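Local coordinates for protein (CD58) (Homo sapiens, PDB 1CCZ) that probably mediates cell adhesion in the immune system by binding the T-cell surface protein CD2 through its membrane-distal immunoglobulin-like domain, at residues A[24-35]-A[38-49]. Numbering follows the deposited sequence.
Sequences KEVLWKKQKDKV and LENSEFRAFSSF
Val35 lies over one face of the Phe49 ring: CG1 sits 4.1 Å from the ring centroid and 19° off the normal, displaced toward the rim. With CG1 anti to the backbone N (chi1 163°), the methyl reaches the ring while CG2 approaches CE2. Lys30 crosses the same ring at about a right angle and meets its edge with CD, 3.8 Å from Phe49 CZ; its ammonium goes on to a salt bridge with Asp73. This is the buried side, where Leu62 also touches Val35 and Ile64 touches Phe49. Two consecutive antiparallel hairpins of the CD2-binding domain, an immunoglobulin-like beta-sandwich, share strand 33-39 between strands 26-30 and 42-45, and Phe46 N donates to Val35 O (2.9 Å) from above the carbonyl plane. Val26 and Leu38 form a hydrogen-bonded pair, evidenced by Leu38 N to Val26 O at 2.9 Å and the reciprocal Val26 N to Leu38 O at 3.0 Å; on the same sheet face, Val26 CG1 packs against Leu38 CB and CD1, and Leu55 touches both side chains. The other side faces solvent. Lys34 lays CB over one face of the Phe46 ring, and a bend at chi3 (-83°) brings NZ to 3.5 Å from Phe46 CZ, although the salt-bridge partner of NZ is Glu37. At the exposed turn, Asn40 N donates a hydrogen bond to Glu25 OE2 (3.0 Å), on the anti side and tilted out of the carboxylate plane, and a water bridges Lys24 O to Ser41 N.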
loop_
_atom_site.group_PDB
_atom_site.type_symbol
_atom_site.label_atom_id
_atom_site.label_comp_id
_atom_site.label_asym_id
_atom_site.label_seq_id
_atom_site.Cartn_x
_atom_site.Cartn_y
_atom_site.Cartn_z
ATOM N N LYS A 24 26.562 13.496 -9.654
ATOM C CA LYS A 24 26.700 14.371 -10.805
ATOM C C LYS A 24 25.618 13.936 -11.770
ATOM O O LYS A 24 24.955 14.759 -12.388
ATOM C CB LYS A 24 28.067 14.225 -11.472
ATOM C CG LYS A 24 29.014 15.363 -11.171
ATOM C CD LYS A 24 29.710 15.111 -9.843
ATOM C CE LYS A 24 30.137 16.408 -9.161
ATOM N NZ LYS A 24 30.665 17.438 -10.121
ATOM N N GLU A 25 25.450 12.626 -11.900
ATOM C CA GLU A 25 24.445 12.069 -12.783
ATOM C C GLU A 25 23.744 10.921 -12.072
ATOM O O GLU A 25 24.301 10.316 -11.159
ATOM C CB GLU A 25 25.089 11.574 -14.073
ATOM C CG GLU A 25 25.842 12.658 -14.821
ATOM C CD GLU A 25 26.531 12.122 -16.058
ATOM O OE1 GLU A 25 27.625 11.522 -15.924
ATOM O OE2 GLU A 25 25.975 12.286 -17.167
ATOM N N VAL A 26 22.508 10.639 -12.478
ATOM C CA VAL A 26 21.740 9.560 -11.871
ATOM C C VAL A 26 20.750 9.036 -12.880
ATOM O O VAL A 26 20.228 9.790 -13.689
ATOM C CB VAL A 26 20.980 10.028 -10.582
ATOM C CG1 VAL A 26 19.980 11.083 -10.907
ATOM C CG2 VAL A 26 20.256 8.868 -9.968
ATOM N N LEU A 27 20.514 7.734 -12.857
ATOM C CA LEU A 27 19.564 7.120 -13.772
ATOM C C LEU A 27 18.621 6.190 -12.976
ATOM O O LEU A 27 19.075 5.411 -12.120
ATOM C CB LEU A 27 20.306 6.307 -14.836
ATOM C CG LEU A 27 19.458 5.518 -15.836
ATOM C CD1 LEU A 27 18.590 6.464 -16.648
ATOM C CD2 LEU A 27 20.363 4.739 -16.764
ATOM N N TRP A 28 17.316 6.299 -13.247
ATOM C CA TRP A 28 16.321 5.469 -12.587
ATOM C C TRP A 28 15.661 4.610 -13.635
ATOM O O TRP A 28 15.280 5.100 -14.722
ATOM C CB TRP A 28 15.258 6.320 -11.909
ATOM C CG TRP A 28 15.683 6.795 -10.577
ATOM C CD1 TRP A 28 16.263 7.995 -10.283
ATOM C CD2 TRP A 28 15.536 6.099 -9.328
ATOM N NE1 TRP A 28 16.482 8.093 -8.931
ATOM C CE2 TRP A 28 16.047 6.945 -8.319
ATOM C CE3 TRP A 28 15.021 4.844 -8.966
ATOM C CZ2 TRP A 28 16.058 6.581 -6.967
ATOM C CZ3 TRP A 28 15.035 4.481 -7.620
ATOM C CH2 TRP A 28 15.550 5.348 -6.638
ATOM N N LYS A 29 15.542 3.321 -13.313
ATOM C CA LYS A 29 14.916 2.370 -14.214
ATOM C C LYS A 29 13.796 1.636 -13.494
ATOM O O LYS A 29 13.857 1.436 -12.280
ATOM C CB LYS A 29 15.938 1.352 -14.715
ATOM C CG LYS A 29 16.900 1.885 -15.762
ATOM C CD LYS A 29 18.023 0.888 -16.000
ATOM C CE LYS A 29 18.874 1.268 -17.212
ATOM N NZ LYS A 29 20.024 0.329 -17.400
ATOM N N LYS A 30 12.775 1.269 -14.263
ATOM C CA LYS A 30 11.621 0.510 -13.781
ATOM C C LYS A 30 11.825 -0.791 -14.538
ATOM O O LYS A 30 11.522 -0.884 -15.732
ATOM C CB LYS A 30 10.323 1.174 -14.219
ATOM C CG LYS A 30 9.054 0.395 -13.891
ATOM C CD LYS A 30 7.852 1.109 -14.494
ATOM C CE LYS A 30 6.546 0.668 -13.871
ATOM N NZ LYS A 30 6.090 -0.591 -14.504
ATOM N N GLN A 31 12.359 -1.784 -13.839
ATOM C CA GLN A 31 12.669 -3.048 -14.471
ATOM C C GLN A 31 13.915 -2.701 -15.285
ATOM O O GLN A 31 14.936 -2.297 -14.729
ATOM C CB GLN A 31 11.536 -3.499 -15.406
ATOM C CG GLN A 31 10.450 -4.345 -14.742
ATOM C CD GLN A 31 11.005 -5.534 -13.960
ATOM O OE1 GLN A 31 12.014 -5.417 -13.249
ATOM N NE2 GLN A 31 10.345 -6.686 -14.086
ATOM N N LYS A 32 13.828 -2.806 -16.603
ATOM C CA LYS A 32 14.991 -2.493 -17.404
ATOM C C LYS A 32 14.799 -1.247 -18.245
ATOM O O LYS A 32 15.681 -0.881 -19.011
ATOM C CB LYS A 32 15.337 -3.683 -18.305
ATOM C CG LYS A 32 16.054 -4.812 -17.583
ATOM C CD LYS A 32 17.416 -4.365 -17.077
ATOM C CE LYS A 32 17.891 -5.241 -15.914
ATOM N NZ LYS A 32 18.419 -6.578 -16.348
ATOM N N ASP A 33 13.661 -0.585 -18.104
ATOM C CA ASP A 33 13.415 0.606 -18.896
ATOM C C ASP A 33 13.655 1.872 -18.098
ATOM O O ASP A 33 13.463 1.892 -16.884
ATOM C CB ASP A 33 12.003 0.565 -19.452
ATOM C CG ASP A 33 11.698 -0.759 -20.111
ATOM O OD1 ASP A 33 12.330 -1.074 -21.148
ATOM O OD2 ASP A 33 10.842 -1.500 -19.584
ATOM N N LYS A 34 14.097 2.920 -18.793
ATOM C CA LYS A 34 14.409 4.196 -18.168
ATOM C C LYS A 34 13.169 4.915 -17.685
ATOM O O LYS A 34 12.144 4.932 -18.354
ATOM C CB LYS A 34 15.169 5.097 -19.150
ATOM C CG LYS A 34 16.616 4.685 -19.397
ATOM C CD LYS A 34 17.476 5.883 -19.811
ATOM C CE LYS A 34 17.378 6.197 -21.299
ATOM N NZ LYS A 34 18.300 7.327 -21.662
ATOM N N VAL A 35 13.287 5.521 -16.517
ATOM C CA VAL A 35 12.194 6.257 -15.909
ATOM C C VAL A 35 12.522 7.753 -15.978
ATOM O O VAL A 35 11.744 8.550 -16.472
ATOM C CB VAL A 35 12.025 5.815 -14.414
ATOM C CG1 VAL A 35 11.207 6.835 -13.632
ATOM C CG2 VAL A 35 11.386 4.444 -14.354
ATOM N N LEU A 38 19.361 12.355 -14.719
ATOM C CA LEU A 38 20.068 13.630 -14.594
ATOM C C LEU A 38 21.342 13.213 -15.335
ATOM O O LEU A 38 22.177 12.479 -14.800
ATOM C CB LEU A 38 20.401 13.974 -13.147
ATOM C CG LEU A 38 19.236 14.538 -12.330
ATOM C CD1 LEU A 38 19.699 14.815 -10.910
ATOM C CD2 LEU A 38 18.708 15.815 -12.981
ATOM N N GLU A 39 21.449 13.640 -16.587
ATOM C CA GLU A 39 22.568 13.281 -17.445
ATOM C C GLU A 39 23.159 14.498 -18.169
ATOM O O GLU A 39 22.432 15.228 -18.842
ATOM C CB GLU A 39 22.081 12.260 -18.481
ATOM C CG GLU A 39 23.173 11.654 -19.349
ATOM C CD GLU A 39 22.641 10.608 -20.294
ATOM O OE1 GLU A 39 22.421 9.465 -19.844
ATOM O OE2 GLU A 39 22.432 10.929 -21.481
ATOM N N ASN A 40 24.471 14.705 -18.036
ATOM C CA ASN A 40 25.127 15.817 -18.706
ATOM C C ASN A 40 24.419 17.096 -18.312
ATOM O O ASN A 40 24.166 17.949 -19.173
ATOM C CB ASN A 40 25.025 15.672 -20.225
ATOM C CG ASN A 40 25.691 14.422 -20.744
ATOM O OD1 ASN A 40 26.836 14.130 -20.389
ATOM N ND2 ASN A 40 24.980 13.674 -21.601
ATOM N N SER A 41 24.063 17.211 -17.034
ATOM C CA SER A 41 23.393 18.415 -16.517
ATOM C C SER A 41 21.990 18.701 -17.020
ATOM O O SER A 41 21.481 19.817 -16.876
ATOM C CB SER A 41 24.252 19.638 -16.800
ATOM O OG SER A 41 25.479 19.531 -16.101
ATOM N N GLU A 42 21.365 17.706 -17.625
ATOM C CA GLU A 42 20.023 17.886 -18.114
ATOM C C GLU A 42 19.109 16.860 -17.492
ATOM O O GLU A 42 19.507 15.728 -17.240
ATOM C CB GLU A 42 19.989 17.716 -19.617
ATOM C CG GLU A 42 20.985 18.555 -20.347
ATOM C CD GLU A 42 20.788 18.435 -21.819
ATOM O OE1 GLU A 42 20.988 17.320 -22.344
ATOM O OE2 GLU A 42 20.412 19.443 -22.455
ATOM N N PHE A 43 17.868 17.252 -17.256
ATOM C CA PHE A 43 16.913 16.330 -16.692
ATOM C C PHE A 43 15.924 15.898 -17.748
ATOM O O PHE A 43 15.533 16.682 -18.618
ATOM C CB PHE A 43 16.139 16.967 -15.550
ATOM C CG PHE A 43 14.907 16.203 -15.195
ATOM C CD1 PHE A 43 14.980 15.100 -14.357
ATOM C CD2 PHE A 43 13.676 16.548 -15.742
ATOM C CE1 PHE A 43 13.843 14.346 -14.069
ATOM C CE2 PHE A 43 12.522 15.795 -15.457
ATOM C CZ PHE A 43 12.609 14.692 -14.619
ATOM N N ARG A 44 15.529 14.634 -17.700
ATOM C CA ARG A 44 14.508 14.171 -18.611
ATOM C C ARG A 44 13.854 12.918 -18.062
ATOM O O ARG A 44 14.494 12.121 -17.375
ATOM C CB ARG A 44 15.069 13.990 -20.032
ATOM C CG ARG A 44 15.699 12.675 -20.344
ATOM C CD ARG A 44 16.307 12.686 -21.744
ATOM N NE ARG A 44 16.856 13.989 -22.124
ATOM C CZ ARG A 44 18.136 14.352 -21.973
ATOM N NH1 ARG A 44 19.022 13.517 -21.444
ATOM N NH2 ARG A 44 18.534 15.558 -22.361
ATOM N N ALA A 45 12.551 12.803 -18.305
ATOM C CA ALA A 45 11.780 11.653 -17.854
ATOM C C ALA A 45 11.315 10.924 -19.117
ATOM O O ALA A 45 11.327 11.494 -20.205
ATOM C CB ALA A 45 10.596 12.108 -17.008
ATOM N N PHE A 46 10.913 9.669 -18.981
ATOM C CA PHE A 46 10.500 8.902 -20.137
ATOM C C PHE A 46 9.147 8.257 -19.980
ATOM O O PHE A 46 8.653 8.064 -18.875
ATOM C CB PHE A 46 11.520 7.803 -20.433
ATOM C CG PHE A 46 12.932 8.289 -20.500
ATOM C CD1 PHE A 46 13.690 8.427 -19.343
ATOM C CD2 PHE A 46 13.501 8.638 -21.717
ATOM C CE1 PHE A 46 14.993 8.909 -19.394
ATOM C CE2 PHE A 46 14.809 9.122 -21.778
ATOM C CZ PHE A 46 15.552 9.258 -20.613
ATOM N N SER A 47 8.569 7.911 -21.121
ATOM C CA SER A 47 7.277 7.251 -21.190
ATOM C C SER A 47 6.217 7.849 -20.287
ATOM O O SER A 47 6.023 9.065 -20.266
ATOM C CB SER A 47 7.456 5.771 -20.875
ATOM O OG SER A 47 8.661 5.303 -21.449
ATOM N N SER A 48 5.537 6.984 -19.536
ATOM C CA SER A 48 4.468 7.412 -18.637
ATOM C C SER A 48 4.927 8.318 -17.509
ATOM O O SER A 48 4.099 8.909 -16.816
ATOM C CB SER A 48 3.768 6.196 -18.023
ATOM O OG SER A 48 4.716 5.258 -17.550
ATOM N N PHE A 49 6.235 8.449 -17.316
ATOM C CA PHE A 49 6.691 9.284 -16.221
ATOM C C PHE A 49 6.922 10.748 -16.553
ATOM O O PHE A 49 7.158 11.553 -15.654
ATOM C CB PHE A 49 7.925 8.643 -15.592
ATOM C CG PHE A 49 7.639 7.300 -15.002
ATOM C CD1 PHE A 49 7.155 7.191 -13.700
ATOM C CD2 PHE A 49 7.787 6.141 -15.765
ATOM C CE1 PHE A 49 6.816 5.941 -13.171
ATOM C CE2 PHE A 49 7.452 4.892 -15.250
ATOM C CZ PHE A 49 6.963 4.793 -13.942
HETATM O O HOH W 1 24.198 15.825 -14.857
#